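Local coordinates for protein 2-hydroxyisobutyryl-CoA synthetase (Aquincola tertiaricarbonis, PDB 6HDY) that is a CoA synthetase of the ANL superfamily of AMP-binding enzymes, with a large AMP-binding domain and a smaller C-terminal domain, at residues A[453-456]-A[457-461]. Residues are numbered along the deposited sequence; the frame is centred on the assembly and turned at random.
Sequences ELVA and PNSIA
Ser459 turns its hydroxyl back over the bend to Ala456, where OG donates to the carbonyl O at 2.7 Å, lying in the carbonyl plane on a lone pair. The backbone N of Ser459 reaches the same Ala456 O at 3.2 Å from above the carbonyl plane, so two donors of one residue grip a single acceptor from different directions. Placing OG between its own backbone N and carbonyl carbon (chi1 60°) is what brings the hydroxyl to this oxygen. The backbone bond, with an N-H...O angle of 143°, closes a type II beta turn, Ala456 to Ser459, with Pro457 and Asn458 at its corners; the turn follows edge strand 450-454 of the mixed sheet in the C-terminal domain of this ANL-type synthetase. On the strand side of the turn, the CG2 methyl of Val455 meets the returning chain, 3.4 Å from Ser459 OG and 3.7 Å from Ile460 CD1. The Val455 and Ile460 side chains meet at about a right angle, with Val455 CG2 also 3.8 Å from Ile460 CG1. From neighbouring strand 413-419, Glu418 accepts a hydrogen bond from Ile460 N through OE2, while Asn458 ND2 is bonded to Glu421 OE1.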
loop_
_atom_site.group_PDB
_atom_site.type_symbol
_atom_site.label_atom_id
_atom_site.label_comp_id
_atom_site.label_asym_id
_atom_site.label_seq_id
_atom_site.Cartn_x
_atom_site.Cartn_y
_atom_site.Cartn_z
ATOM N N GLU A 453 6.498 26.171 -27.038
ATOM C CA GLU A 453 5.069 26.378 -27.234
ATOM C C GLU A 453 4.501 26.494 -25.805
ATOM O O GLU A 453 4.793 25.627 -24.975
ATOM C CB GLU A 453 4.408 25.186 -27.961
ATOM C CG GLU A 453 2.932 25.430 -28.265
ATOM C CD GLU A 453 2.018 24.223 -28.393
ATOM O OE1 GLU A 453 0.851 24.409 -28.808
ATOM O OE2 GLU A 453 2.451 23.099 -28.058
ATOM N N LEU A 454 3.743 27.567 -25.503
ATOM C CA LEU A 454 3.135 27.675 -24.177
ATOM C C LEU A 454 1.816 26.938 -24.178
ATOM O O LEU A 454 1.069 26.987 -25.169
ATOM C CB LEU A 454 2.858 29.132 -23.741
ATOM C CG LEU A 454 4.034 30.056 -23.421
ATOM C CD1 LEU A 454 3.530 31.434 -23.060
ATOM C CD2 LEU A 454 4.908 29.499 -22.304
ATOM N N VAL A 455 1.517 26.269 -23.056
ATOM C CA VAL A 455 0.241 25.603 -22.827
ATOM C C VAL A 455 -0.438 26.319 -21.641
ATOM O O VAL A 455 0.224 27.053 -20.903
ATOM C CB VAL A 455 0.329 24.062 -22.631
ATOM C CG1 VAL A 455 0.778 23.356 -23.911
ATOM C CG2 VAL A 455 1.201 23.676 -21.431
ATOM N N ALA A 456 -1.753 26.108 -21.477
ATOM C CA ALA A 456 -2.551 26.715 -20.426
ATOM C C ALA A 456 -2.030 26.320 -19.041
ATOM O O ALA A 456 -1.629 25.178 -18.858
ATOM C CB ALA A 456 -4.008 26.282 -20.572
ATOM N N PRO A 457 -2.020 27.228 -18.041
ATOM C CA PRO A 457 -1.593 26.812 -16.689
ATOM C C PRO A 457 -2.389 25.597 -16.168
ATOM O O PRO A 457 -3.589 25.479 -16.425
ATOM C CB PRO A 457 -1.871 28.075 -15.848
ATOM C CG PRO A 457 -1.805 29.194 -16.828
ATOM C CD PRO A 457 -2.437 28.653 -18.057
ATOM N N ASN A 458 -1.702 24.665 -15.480
ATOM C CA ASN A 458 -2.265 23.437 -14.885
ATOM C C ASN A 458 -2.934 22.473 -15.909
ATOM O O ASN A 458 -3.732 21.618 -15.514
ATOM C CB ASN A 458 -3.221 23.766 -13.709
ATOM C CG ASN A 458 -2.683 24.833 -12.775
ATOM O OD1 ASN A 458 -1.560 24.736 -12.263
ATOM N ND2 ASN A 458 -3.447 25.905 -12.577
ATOM N N SER A 459 -2.580 22.587 -17.206
ATOM C CA SER A 459 -3.119 21.718 -18.250
ATOM C C SER A 459 -2.350 20.381 -18.315
ATOM O O SER A 459 -2.952 19.348 -18.610
ATOM C CB SER A 459 -3.086 22.415 -19.606
ATOM O OG SER A 459 -1.768 22.762 -19.996
ATOM N N ILE A 460 -1.017 20.415 -18.087
ATOM C CA ILE A 460 -0.163 19.222 -18.121
ATOM C C ILE A 460 -0.439 18.353 -16.873
ATOM O O ILE A 460 -0.458 18.868 -15.750
ATOM C CB ILE A 460 1.359 19.549 -18.306
ATOM C CG1 ILE A 460 1.638 20.298 -19.637
ATOM C CG2 ILE A 460 2.226 18.264 -18.203
ATOM C CD1 ILE A 460 3.091 20.965 -19.775
ATOM N N ALA A 461 -0.669 17.040 -17.086
ATOM C CA ALA A 461 -0.918 16.098 -15.999
ATOM C C ALA A 461 0.264 16.033 -15.029
ATOM O O ALA A 461 1.430 15.913 -15.440
ATOM C CB ALA A 461 -1.208 14.710 -16.559
#